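PDB 4YXV: polyketide biosynthesis 3-hydroxy-3-methylglutaryl-ACP synthase PksG from Bacillus subtilis, which catalyses the aldol condensation of acetyl-AcpK with a carrier-bound beta-ketothioester intermediate during biosynthesis of the antibiotic bacillaene. Local coordinates for residues B[1-6]-B[183-188]; B[58-63]-B[97-102]; B[358-363]-B[389-394]; B[382-387]-B[407-412]. The protein carries 1 engineered substitution. All blocks are in the same frame, centred on the assembly; numbering follows the deposited sequence.

How the interactions relate
Interactions 1 and 2 are buried and belong to the N-terminal half of the thiolase-like fold: interaction 1 joins two strands of the large mixed sheet mainly through backbone bonds, while interaction 2 packs aliphatic side chains between a helix and the chain leaving another, their centres about 22 Å apart. Interactions 3 and 4 lie in the C-terminal part of the chain, and their segments adjoin in sequence and alternate along it. Interaction 3 is buried and rests on a tyrosine face and isoleucine carbons. Interaction 4 is at the surface, where strand pairing is supplemented by carboxylate, guanidinium and amide groups. Charged side chains meet across interaction 4, whereas interactions 2 and 3 are apolar.

Interaction 1 (B[1-6]-B[183-188])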
loop_
_atom_site.group_PDB
_atom_site.type_symbol
_atom_site.label_atom_id
_atom_site.label_comp_id
_atom_site.label_asym_id
_atom_site.label_seq_id
_atom_site.Cartn_x
_atom_site.Cartn_y
_atom_site.Cartn_z
ATOM N N MET B 1 -15.178 22.964 8.154
ATOM C CA MET B 1 -14.327 22.476 9.280
ATOM C C MET B 1 -12.849 22.907 9.071
ATOM O O MET B 1 -12.486 24.027 9.439
ATOM C CB MET B 1 -14.514 20.957 9.435
ATOM C CG MET B 1 -13.820 20.323 10.627
ATOM S SD MET B 1 -13.553 18.564 10.329
ATOM C CE MET B 1 -15.196 18.030 9.840
ATOM N N VAL B 2 -12.027 22.043 8.466
ATOM C CA VAL B 2 -10.612 22.322 8.162
ATOM C C VAL B 2 -10.400 21.991 6.681
ATOM O O VAL B 2 -11.074 21.135 6.146
ATOM C CB VAL B 2 -9.661 21.471 9.057
ATOM C CG1 VAL B 2 -10.018 19.991 8.989
ATOM C CG2 VAL B 2 -8.202 21.654 8.674
ATOM N N SER B 3 -9.475 22.681 6.029
ATOM C CA SER B 3 -9.154 22.477 4.618
ATOM C C SER B 3 -8.065 21.453 4.456
ATOM O O SER B 3 -7.261 21.277 5.360
ATOM C CB SER B 3 -8.620 23.778 4.022
ATOM O OG SER B 3 -9.685 24.569 3.588
ATOM N N ALA B 4 -7.981 20.845 3.278
ATOM C CA ALA B 4 -6.966 19.822 3.011
ATOM C C ALA B 4 -6.639 19.775 1.537
ATOM O O ALA B 4 -7.486 20.036 0.706
ATOM C CB ALA B 4 -7.453 18.447 3.481
ATOM N N GLY B 5 -5.400 19.470 1.196
ATOM C CA GLY B 5 -5.042 19.377 -0.210
ATOM C C GLY B 5 -3.573 19.497 -0.461
ATOM O O GLY B 5 -2.770 19.424 0.473
ATOM N N ILE B 6 -3.215 19.719 -1.721
ATOM C CA ILE B 6 -1.806 19.847 -2.097
ATOM C C ILE B 6 -1.296 21.240 -1.736
ATOM O O ILE B 6 -1.870 22.233 -2.155
ATOM C CB ILE B 6 -1.604 19.616 -3.596
ATOM C CG1 ILE B 6 -2.180 18.272 -4.020
ATOM C CG2 ILE B 6 -0.127 19.693 -3.953
ATOM C CD1 ILE B 6 -1.924 17.931 -5.471
ATOM N N VAL B 183 -2.250 25.105 -3.805
ATOM C CA VAL B 183 -2.169 24.592 -5.201
ATOM C C VAL B 183 -3.290 23.665 -5.652
ATOM O O VAL B 183 -3.542 23.584 -6.838
ATOM C CB VAL B 183 -0.798 23.977 -5.617
ATOM C CG1 VAL B 183 0.338 24.384 -4.692
ATOM C CG2 VAL B 183 -0.873 22.484 -5.745
ATOM N N PHE B 184 -3.925 22.925 -4.741
ATOM C CA PHE B 184 -5.114 22.112 -5.092
ATOM C C PHE B 184 -5.888 21.758 -3.830
ATOM O O PHE B 184 -5.517 20.826 -3.148
ATOM C CB PHE B 184 -4.688 20.844 -5.828
ATOM C CG PHE B 184 -5.836 20.050 -6.384
ATOM C CD1 PHE B 184 -6.703 20.608 -7.302
ATOM C CD2 PHE B 184 -6.032 18.732 -6.020
ATOM C CE1 PHE B 184 -7.755 19.872 -7.840
ATOM C CE2 PHE B 184 -7.086 17.995 -6.543
ATOM C CZ PHE B 184 -7.949 18.559 -7.449
ATOM N N GLN B 185 -6.928 22.513 -3.503
ATOM C CA GLN B 185 -7.691 22.298 -2.287
ATOM C C GLN B 185 -8.876 21.450 -2.629
ATOM O O GLN B 185 -9.712 21.862 -3.424
ATOM C CB GLN B 185 -8.198 23.604 -1.701
ATOM C CG GLN B 185 -9.023 23.377 -0.451
ATOM C CD GLN B 185 -9.727 24.622 0.071
ATOM O OE1 GLN B 185 -9.371 25.752 -0.271
ATOM N NE2 GLN B 185 -10.730 24.412 0.927
ATOM N N ILE B 186 -8.966 20.266 -2.028
ATOM C CA ILE B 186 -9.991 19.334 -2.449
ATOM C C ILE B 186 -11.361 19.650 -1.859
ATOM O O ILE B 186 -11.456 20.175 -0.753
ATOM C CB ILE B 186 -9.631 17.868 -2.166
ATOM C CG1 ILE B 186 -9.415 17.632 -0.672
ATOM C CG2 ILE B 186 -8.426 17.457 -2.997
ATOM C CD1 ILE B 186 -10.605 16.993 0.004
ATOM N N ASP B 187 -12.397 19.334 -2.646
ATOM C CA ASP B 187 -13.767 19.465 -2.228
ATOM C C ASP B 187 -14.044 18.217 -1.404
ATOM O O ASP B 187 -14.256 17.144 -1.971
ATOM C CB ASP B 187 -14.726 19.529 -3.435
ATOM C CG ASP B 187 -14.342 20.596 -4.457
ATOM O OD1 ASP B 187 -14.342 21.785 -4.096
ATOM O OD2 ASP B 187 -14.045 20.226 -5.613
ATOM N N PRO B 188 -14.027 18.341 -0.073
ATOM C CA PRO B 188 -14.125 17.148 0.750
ATOM C C PRO B 188 -15.395 16.384 0.446
ATOM O O PRO B 188 -16.451 16.982 0.444
ATOM C CB PRO B 188 -14.207 17.711 2.157
ATOM C CG PRO B 188 -14.842 19.044 1.963
ATOM C CD PRO B 188 -14.208 19.557 0.717
#
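An antiparallel pairing with a classic beta bulge, in which Val183 and Phe184 both face Ile6, joins strand 5-12 to strand 184-195 near the middle of the large mixed sheet of this thiolase-like fold. Ile6 N donates to Phe184 O at 2.9 Å. In the bulge, Ile6 O receives weak bonds from two amides, Val183 N at 3.3 Å and Phe184 N at 3.4 Å. One step on, Gly5 and Gln185 form a non-hydrogen-bonded pair whose CA atoms are 4.5 Å apart, and Ile186 N then reaches Ala4 O at 3.1 Å. Gly5 has a backbone shape suited to glycine (phi 160°) and sets its CA against Phe184 O.

Among the side chains, Ile6 CG2 meets Val183 CG2 at 3.4 Å, and the Ile6 side chain lies obliquely across the CB of Phe184. With CG anti to the backbone N (chi1 -172°), Phe184 carries its ring beyond this meeting point to pack on Leu306 of helix 301-312 and Ile321 of strand 319-327. Ala4 and Ile186 instead pack on helix 116-130. The bonds of Ile6 N and Ile186 N are the shorter ones; the two weak bonds to Ile6 O accommodate the bulge's extra residue without leaving that carbonyl unbonded.

Interaction 2 (B[58-63]-B[97-102]); sequences AAKPII and EYLGLN
Between Ala59, Ile63, Leu99 and Leu101 there is no flat group to present a face or an edge: the meeting surfaces are all aliphatic. The aromatic partners lie at the margin, where Lys60 makes a cation-pi contact with Trp418 and the Tyr98 ring stands edge-to-face with that of Tyr416. The contact belongs to the helical layer over the large sheet of the thiolase-like fold, setting helix 51-65 against the chain that leaves helix 91-98, with Leu139 of strand 137-144 touching Ala59, Ile63 and Leu99.

Helix 91-98 closes in a Schellman motif at Gly100, whose positive phi (48°) turns the chain and whose N bonds back to Glu97 O. Leu99, just before the turn, supplies the greater part of the contact from its segment. Its CG is anti to the carbonyl carbon (chi1 -71°), which brings the forked end up to the helix: CD1 rests on Ala59 CB at 3.8 Å, and CD2 lies 3.9 Å from the same methyl. Leu99 CD2 also comes within 4.3 Å of Ile63 CG1, so this branch touches residues one turn apart, while CD1 stays on Ala59. The Leu99 carbonyl is engaged by Lys71 NZ. Beyond the turn the side chain of Leu101 crosses that of Ile63 at about a right angle, with Leu101 CD2 4.1 Å from Ile63 CG1.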
loop_
_atom_site.group_PDB
_atom_site.type_symbol
_atom_site.label_atom_id
_atom_site.label_comp_id
_atom_site.label_asym_id
_atom_site.label_seq_id
_atom_site.Cartn_x
_atom_site.Cartn_y
_atom_site.Cartn_z
ATOM N N ALA B 58 12.384 13.892 -6.864
ATOM C CA ALA B 58 11.131 14.612 -6.990
ATOM C C ALA B 58 10.760 15.328 -5.698
ATOM O O ALA B 58 10.255 16.452 -5.732
ATOM C CB ALA B 58 10.011 13.666 -7.393
ATOM N N ALA B 59 10.976 14.678 -4.558
ATOM C CA ALA B 59 10.571 15.278 -3.282
ATOM C C ALA B 59 11.520 16.367 -2.787
ATOM O O ALA B 59 11.096 17.265 -2.074
ATOM C CB ALA B 59 10.418 14.210 -2.208
ATOM N N LYS B 60 12.793 16.311 -3.158
ATOM C CA LYS B 60 13.762 17.173 -2.482
ATOM C C LYS B 60 13.428 18.649 -2.597
ATOM O O LYS B 60 13.385 19.338 -1.586
ATOM C CB LYS B 60 15.205 16.919 -2.919
ATOM C CG LYS B 60 16.155 17.146 -1.760
ATOM C CD LYS B 60 17.579 17.370 -2.215
ATOM C CE LYS B 60 18.456 17.800 -1.058
ATOM N NZ LYS B 60 19.464 18.800 -1.534
ATOM N N PRO B 61 13.168 19.135 -3.817
ATOM C CA PRO B 61 12.950 20.554 -4.026
ATOM C C PRO B 61 11.810 21.117 -3.182
ATOM O O PRO B 61 11.767 22.321 -2.897
ATOM C CB PRO B 61 12.617 20.625 -5.508
ATOM C CG PRO B 61 13.376 19.479 -6.101
ATOM C CD PRO B 61 13.185 18.398 -5.090
ATOM N N ILE B 62 10.910 20.238 -2.771
ATOM C CA ILE B 62 9.836 20.599 -1.874
ATOM C C ILE B 62 10.376 20.730 -0.483
ATOM O O ILE B 62 10.091 21.708 0.178
ATOM C CB ILE B 62 8.725 19.537 -1.836
ATOM C CG1 ILE B 62 8.199 19.261 -3.237
ATOM C CG2 ILE B 62 7.592 20.008 -0.946
ATOM C CD1 ILE B 62 7.113 18.213 -3.277
ATOM N N ILE B 63 11.095 19.713 -0.013
ATOM C CA ILE B 63 11.615 19.713 1.375
ATOM C C ILE B 63 12.519 20.942 1.583
ATOM O O ILE B 63 12.392 21.650 2.582
ATOM C CB ILE B 63 12.355 18.387 1.729
ATOM C CG1 ILE B 63 11.398 17.334 2.263
ATOM C CG2 ILE B 63 13.382 18.598 2.818
ATOM C CD1 ILE B 63 10.177 17.109 1.415
ATOM N N GLU B 97 14.834 8.131 4.821
ATOM C CA GLU B 97 16.238 8.308 5.168
ATOM C C GLU B 97 16.883 9.441 4.386
ATOM O O GLU B 97 17.450 10.353 4.970
ATOM C CB GLU B 97 16.999 6.994 4.904
ATOM C CG GLU B 97 18.510 7.004 5.122
ATOM C CD GLU B 97 18.932 6.962 6.586
ATOM O OE1 GLU B 97 20.143 7.113 6.855
ATOM O OE2 GLU B 97 18.081 6.761 7.476
ATOM N N TYR B 98 16.794 9.405 3.072
ATOM C CA TYR B 98 17.542 10.354 2.262
ATOM C C TYR B 98 16.906 11.741 2.166
ATOM O O TYR B 98 17.552 12.676 1.720
ATOM C CB TYR B 98 17.791 9.776 0.891
ATOM C CG TYR B 98 18.808 8.696 0.959
ATOM C CD1 TYR B 98 20.141 8.983 0.845
ATOM C CD2 TYR B 98 18.444 7.378 1.185
ATOM C CE1 TYR B 98 21.098 7.990 0.916
ATOM C CE2 TYR B 98 19.398 6.377 1.271
ATOM C CZ TYR B 98 20.726 6.698 1.138
ATOM O OH TYR B 98 21.692 5.736 1.204
ATOM N N LEU B 99 15.661 11.883 2.610
ATOM C CA LEU B 99 15.042 13.210 2.759
ATOM C C LEU B 99 15.289 13.762 4.137
ATOM O O LEU B 99 14.960 14.954 4.412
ATOM C CB LEU B 99 13.541 13.155 2.521
ATOM C CG LEU B 99 13.189 12.912 1.052
ATOM C CD1 LEU B 99 11.755 12.472 0.940
ATOM C CD2 LEU B 99 13.430 14.148 0.196
ATOM N N GLY B 100 15.899 12.911 4.981
ATOM C CA GLY B 100 16.091 13.199 6.397
ATOM C C GLY B 100 14.819 13.688 7.068
ATOM O O GLY B 100 14.839 14.625 7.842
ATOM N N LEU B 101 13.698 13.078 6.765
ATOM C CA LEU B 101 12.500 13.344 7.547
ATOM C C LEU B 101 12.624 12.867 9.009
ATOM O O LEU B 101 13.524 12.089 9.392
ATOM C CB LEU B 101 11.301 12.636 6.924
ATOM C CG LEU B 101 11.008 13.002 5.474
ATOM C CD1 LEU B 101 9.727 12.325 5.050
ATOM C CD2 LEU B 101 10.912 14.513 5.253
ATOM N N ASN B 102 11.663 13.316 9.796
ATOM C CA ASN B 102 11.640 13.086 11.219
ATOM C C ASN B 102 11.125 11.663 11.495
ATOM O O ASN B 102 10.227 11.191 10.808
ATOM C CB ASN B 102 10.783 14.186 11.834
ATOM C CG ASN B 102 10.235 13.846 13.193
ATOM O OD1 ASN B 102 10.812 13.069 13.972
ATOM N ND2 ASN B 102 9.089 14.456 13.504
#

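Interaction 3 (B[358-363]-B[389-394])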
loop_
_atom_site.group_PDB
_atom_site.type_symbol
_atom_site.label_atom_id
_atom_site.label_comp_id
_atom_site.label_asym_id
_atom_site.label_seq_id
_atom_site.Cartn_x
_atom_site.Cartn_y
_atom_site.Cartn_z
ATOM N N ARG B 358 16.215 20.416 -19.447
ATOM C CA ARG B 358 17.600 20.131 -19.106
ATOM C C ARG B 358 17.955 18.629 -19.006
ATOM O O ARG B 358 19.068 18.326 -18.667
ATOM C CB ARG B 358 18.010 20.896 -17.823
ATOM N N ARG B 359 17.088 17.685 -19.362
ATOM C CA ARG B 359 17.505 16.258 -19.327
ATOM C C ARG B 359 18.396 15.898 -20.499
ATOM O O ARG B 359 18.470 16.647 -21.457
ATOM C CB ARG B 359 16.295 15.317 -19.319
ATOM C CG ARG B 359 15.384 15.541 -18.140
ATOM C CD ARG B 359 14.077 14.824 -18.327
ATOM N NE ARG B 359 13.334 15.378 -19.444
ATOM C CZ ARG B 359 12.313 14.773 -20.042
ATOM N NH1 ARG B 359 11.889 13.586 -19.630
ATOM N NH2 ARG B 359 11.736 15.359 -21.079
ATOM N N TYR B 360 19.003 14.715 -20.436
ATOM C CA TYR B 360 19.966 14.259 -21.426
ATOM C C TYR B 360 19.281 13.396 -22.456
ATOM O O TYR B 360 18.642 12.407 -22.108
ATOM C CB TYR B 360 21.028 13.433 -20.740
ATOM C CG TYR B 360 22.110 12.885 -21.613
ATOM C CD1 TYR B 360 23.274 13.611 -21.864
ATOM C CD2 TYR B 360 22.017 11.598 -22.151
ATOM C CE1 TYR B 360 24.305 13.071 -22.636
ATOM C CE2 TYR B 360 23.036 11.056 -22.935
ATOM C CZ TYR B 360 24.175 11.791 -23.171
ATOM O OH TYR B 360 25.169 11.261 -23.962
ATOM N N GLN B 361 19.431 13.745 -23.736
ATOM C CA GLN B 361 18.807 12.971 -24.791
ATOM C C GLN B 361 19.648 11.774 -25.181
ATOM O O GLN B 361 20.695 11.942 -25.783
ATOM C CB GLN B 361 18.581 13.800 -26.040
ATOM C CG GLN B 361 18.023 12.906 -27.132
ATOM C CD GLN B 361 17.416 13.654 -28.267
ATOM O OE1 GLN B 361 17.547 14.873 -28.376
ATOM N NE2 GLN B 361 16.724 12.921 -29.126
ATOM N N LEU B 362 19.172 10.573 -24.880
ATOM C CA LEU B 362 19.852 9.379 -25.323
ATOM C C LEU B 362 19.819 9.322 -26.830
ATOM O O LEU B 362 18.877 9.789 -27.473
ATOM C CB LEU B 362 19.176 8.123 -24.785
ATOM C CG LEU B 362 19.140 7.910 -23.276
ATOM C CD1 LEU B 362 18.339 6.657 -22.955
ATOM C CD2 LEU B 362 20.543 7.821 -22.710
ATOM N N SER B 363 20.871 8.750 -27.386
ATOM C CA SER B 363 20.900 8.348 -28.770
ATOM C C SER B 363 20.482 6.888 -28.774
ATOM O O SER B 363 20.561 6.212 -27.747
ATOM C CB SER B 363 22.319 8.451 -29.303
ATOM O OG SER B 363 23.076 7.318 -28.895
ATOM N N GLU B 389 29.575 6.118 -15.164
ATOM C CA GLU B 389 30.096 6.603 -16.434
ATOM C C GLU B 389 30.007 5.489 -17.473
ATOM O O GLU B 389 30.904 5.319 -18.288
ATOM C CB GLU B 389 31.552 7.121 -16.303
ATOM C CG GLU B 389 31.827 8.124 -15.181
ATOM C CD GLU B 389 31.159 9.487 -15.358
ATOM O OE1 GLU B 389 31.444 10.381 -14.535
ATOM O OE2 GLU B 389 30.357 9.694 -16.301
ATOM N N MET B 390 28.921 4.725 -17.430
ATOM C CA MET B 390 28.658 3.723 -18.462
ATOM C C MET B 390 28.200 4.414 -19.734
ATOM O O MET B 390 28.546 3.977 -20.836
ATOM C CB MET B 390 27.615 2.702 -18.014
ATOM C CG MET B 390 26.267 3.280 -17.628
ATOM S SD MET B 390 25.203 1.947 -17.069
ATOM C CE MET B 390 24.776 1.178 -18.641
ATOM N N ILE B 391 27.407 5.472 -19.570
ATOM C CA ILE B 391 27.129 6.407 -20.650
ATOM C C ILE B 391 27.855 7.668 -20.247
ATOM O O ILE B 391 27.316 8.504 -19.527
ATOM C CB ILE B 391 25.634 6.665 -20.843
ATOM C CG1 ILE B 391 24.961 5.389 -21.378
ATOM C CG2 ILE B 391 25.419 7.807 -21.823
ATOM C CD1 ILE B 391 23.511 5.227 -20.979
ATOM N N PRO B 392 29.112 7.783 -20.699
ATOM C CA PRO B 392 30.035 8.747 -20.103
ATOM C C PRO B 392 29.513 10.182 -19.970
ATOM O O PRO B 392 29.802 10.834 -18.967
ATOM C CB PRO B 392 31.258 8.659 -21.022
ATOM C CG PRO B 392 31.222 7.251 -21.540
ATOM C CD PRO B 392 29.766 6.974 -21.754
ATOM N N GLY B 393 28.756 10.673 -20.944
ATOM C CA GLY B 393 28.372 12.079 -20.927
ATOM C C GLY B 393 27.476 12.547 -19.780
ATOM O O GLY B 393 27.541 13.717 -19.369
ATOM N N ILE B 394 26.653 11.645 -19.249
ATOM C CA ILE B 394 25.422 12.039 -18.548
ATOM C C ILE B 394 25.640 12.816 -17.272
ATOM O O ILE B 394 24.862 13.727 -16.937
ATOM C CB ILE B 394 24.545 10.825 -18.191
ATOM C CG1 ILE B 394 24.163 10.060 -19.458
ATOM C CG2 ILE B 394 23.294 11.285 -17.455
ATOM C CD1 ILE B 394 23.183 8.934 -19.252
#
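Tyr360, on the short strand 360-361, and Ile394, in a loop whose residues 392-394 have helical backbone angles without the regular bonds, bring their CA atoms to 6.6 Å, and the segments meet mainly through side chains. With CG anti to the backbone N (chi1 -180°), the Tyr360 ring reaches the loop. Over one face of this ring lies Ile394 CG1, 3.9 Å from the centroid and 15° off the ring normal, in a CH-pi contact. The two side chains cross at about a right angle, with the methylene displaced toward the CD2 and CE2 rim. Ile391 comes in obliquely, its CG2 4.2 Å from Tyr360 CE2, and the Gly393 backbone also lies obliquely beside the ring.

Strand 360-361 is an outer strand of a small mixed sheet with 16-19 and 41-44, and backbone bonds tie Tyr360 and Leu362 to Tyr17. The contact therefore fastens the loop between strands 384-385 and 403-410 to that sheet. Leu362 adds its CD2 methyl, 4.3 Å from Ile391 CD1. At the far end of the ring, Tyr360 OH hydrogen-bonds to Glu366 OE2 of helix 364-373, while OE1 of the same carboxylate accepts the amide of Ser363. Within the loop, Ile394 N bonds back to Ile391 O at 3.2 Å.

Interaction 4 (B[382-387]-B[407-412])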
loop_
_atom_site.group_PDB
_atom_site.type_symbol
_atom_site.label_atom_id
_atom_site.label_comp_id
_atom_site.label_asym_id
_atom_site.label_seq_id
_atom_site.Cartn_x
_atom_site.Cartn_y
_atom_site.Cartn_z
ATOM N N ARG B 382 20.962 -9.070 -5.616
ATOM C CA ARG B 382 21.582 -9.222 -4.315
ATOM C C ARG B 382 22.788 -8.317 -4.125
ATOM O O ARG B 382 22.875 -7.636 -3.103
ATOM C CB ARG B 382 21.992 -10.670 -4.157
ATOM C CG ARG B 382 22.324 -11.105 -2.747
ATOM C CD ARG B 382 22.503 -12.605 -2.799
ATOM N NE ARG B 382 22.963 -13.155 -1.547
ATOM C CZ ARG B 382 22.255 -13.943 -0.757
ATOM N NH1 ARG B 382 21.000 -14.276 -1.045
ATOM N NH2 ARG B 382 22.819 -14.403 0.349
ATOM N N ASN B 383 23.726 -8.351 -5.080
ATOM C CA ASN B 383 24.947 -7.519 -5.045
ATOM C C ASN B 383 25.295 -6.991 -6.404
ATOM O O ASN B 383 25.271 -7.719 -7.369
ATOM C CB ASN B 383 26.171 -8.300 -4.594
ATOM C CG ASN B 383 25.984 -8.931 -3.243
ATOM O OD1 ASN B 383 26.174 -8.284 -2.214
ATOM N ND2 ASN B 383 25.621 -10.211 -3.232
ATOM N N VAL B 384 25.623 -5.715 -6.482
ATOM C CA VAL B 384 26.061 -5.144 -7.727
ATOM C C VAL B 384 26.635 -3.781 -7.406
ATOM O O VAL B 384 26.147 -3.109 -6.494
ATOM C CB VAL B 384 24.898 -5.047 -8.744
ATOM C CG1 VAL B 384 23.822 -4.065 -8.296
ATOM C CG2 VAL B 384 25.415 -4.656 -10.120
ATOM N N LYS B 385 27.666 -3.390 -8.150
ATOM C CA LYS B 385 28.190 -2.015 -8.113
ATOM C C LYS B 385 27.826 -1.391 -9.429
ATOM O O LYS B 385 27.818 -2.061 -10.448
ATOM C CB LYS B 385 29.696 -1.941 -7.965
ATOM C CG LYS B 385 30.179 -2.401 -6.599
ATOM C CD LYS B 385 31.367 -3.331 -6.721
ATOM C CE LYS B 385 31.655 -4.085 -5.436
ATOM N NZ LYS B 385 31.821 -3.123 -4.315
ATOM N N LEU B 386 27.530 -0.111 -9.417
ATOM C CA LEU B 386 27.048 0.533 -10.622
ATOM C C LEU B 386 28.073 1.488 -11.154
ATOM O O LEU B 386 28.676 2.241 -10.395
ATOM C CB LEU B 386 25.742 1.263 -10.347
ATOM C CG LEU B 386 24.591 0.272 -10.233
ATOM C CD1 LEU B 386 23.552 0.697 -9.216
ATOM C CD2 LEU B 386 23.980 0.106 -11.604
ATOM N N ASP B 387 28.268 1.430 -12.467
ATOM C CA ASP B 387 29.163 2.331 -13.176
ATOM C C ASP B 387 28.364 3.572 -13.596
ATOM O O ASP B 387 27.416 3.479 -14.367
ATOM C CB ASP B 387 29.743 1.592 -14.391
ATOM C CG ASP B 387 30.873 2.351 -15.079
ATOM O OD1 ASP B 387 31.620 3.091 -14.408
ATOM O OD2 ASP B 387 31.008 2.182 -16.306
ATOM N N GLU B 407 24.140 3.756 -6.021
ATOM C CA GLU B 407 25.554 3.390 -6.083
ATOM C C GLU B 407 25.679 1.883 -6.108
ATOM O O GLU B 407 26.225 1.331 -7.038
ATOM C CB GLU B 407 26.307 3.944 -4.873
ATOM C CG GLU B 407 27.820 3.931 -5.037
ATOM C CD GLU B 407 28.569 4.287 -3.760
ATOM O OE1 GLU B 407 28.228 5.307 -3.108
ATOM O OE2 GLU B 407 29.507 3.534 -3.407
ATOM N N GLU B 408 25.185 1.203 -5.082
ATOM C CA GLU B 408 25.254 -0.254 -5.101
ATOM C C GLU B 408 24.258 -0.988 -4.222
ATOM O O GLU B 408 23.601 -0.420 -3.341
ATOM C CB GLU B 408 26.658 -0.730 -4.744
ATOM C CG GLU B 408 27.102 -0.367 -3.336
ATOM C CD GLU B 408 28.165 -1.299 -2.797
ATOM O OE1 GLU B 408 29.027 -0.815 -2.020
ATOM O OE2 GLU B 408 28.127 -2.505 -3.150
ATOM N N ILE B 409 24.161 -2.272 -4.508
ATOM C CA ILE B 409 23.301 -3.158 -3.775
ATOM C C ILE B 409 24.203 -4.157 -3.134
ATOM O O ILE B 409 25.053 -4.758 -3.809
ATOM C CB ILE B 409 22.303 -3.877 -4.708
ATOM C CG1 ILE B 409 21.451 -2.825 -5.438
ATOM C CG2 ILE B 409 21.425 -4.850 -3.925
ATOM C CD1 ILE B 409 20.300 -3.376 -6.233
ATOM N N SER B 410 24.036 -4.325 -1.829
ATOM C CA SER B 410 24.881 -5.227 -1.072
ATOM C C SER B 410 24.045 -6.062 -0.133
ATOM O O SER B 410 23.402 -5.528 0.756
ATOM C CB SER B 410 25.920 -4.432 -0.288
ATOM O OG SER B 410 26.467 -5.231 0.744
ATOM N N GLU B 411 24.056 -7.376 -0.346
ATOM C CA GLU B 411 23.195 -8.324 0.387
ATOM C C GLU B 411 21.789 -7.790 0.504
ATOM O O GLU B 411 21.234 -7.700 1.579
ATOM C CB GLU B 411 23.801 -8.665 1.737
ATOM C CG GLU B 411 25.102 -9.452 1.599
ATOM C CD GLU B 411 24.924 -10.769 0.852
ATOM O OE1 GLU B 411 23.977 -11.517 1.207
ATOM O OE2 GLU B 411 25.708 -11.048 -0.093
ATOM N N PHE B 412 21.274 -7.374 -0.653
ATOM C CA PHE B 412 19.929 -6.841 -0.838
ATOM C C PHE B 412 19.708 -5.413 -0.366
ATOM O O PHE B 412 18.641 -4.848 -0.647
ATOM C CB PHE B 412 18.886 -7.768 -0.235
ATOM C CG PHE B 412 18.923 -9.122 -0.817
ATOM C CD1 PHE B 412 18.614 -9.313 -2.167
ATOM C CD2 PHE B 412 19.274 -10.216 -0.051
ATOM C CE1 PHE B 412 18.671 -10.574 -2.733
ATOM C CE2 PHE B 412 19.314 -11.491 -0.608
ATOM C CZ PHE B 412 19.013 -11.667 -1.944
#
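Arg382 and Asn383 grip the turn at Glu411 and Phe412 closely, whereas the side chains of Lys385 and Glu408, further along this antiparallel pairing, meet loosely. The segments belong to a three-stranded antiparallel sheet in which 403-410 lies between 384-385 and 413-419, and Glu411 and Phe412 have backbone angles close to those of a type I' turn leading into the third strand.

At the close-packed though exposed turn end, Phe412 N donates to Arg382 O at 2.9 Å, almost straight (175°) and in the carbonyl plane. Extended from CG to NE, the Arg382 chain passes over one face of the Phe412 ring in a CH-pi contact, CG 3.7 Å from the centroid, with the guanidinium plane turned 71° from the ring. Its NH2 forms a salt bridge with Glu411 OE1 at 3.2 Å. Asn383 OD1 accepts Glu411 N from above the amide plane at 3.0 Å, and Asn383 ND2 donates to Glu411 OE2 at 3.2 Å. Reciprocal backbone bonds link Val384 and Ile409.

At the other end the backbone stays bonded, Leu386 N to Glu407 O at 3.1 Å, but Lys385 and Glu408 run side by side with NZ and OE2 3.9 Å apart, a long ion pair. The Glu411 carboxylate is engaged at both oxygens, which would limit its rotation, and the charge of Arg382 would probably favour its ionised form.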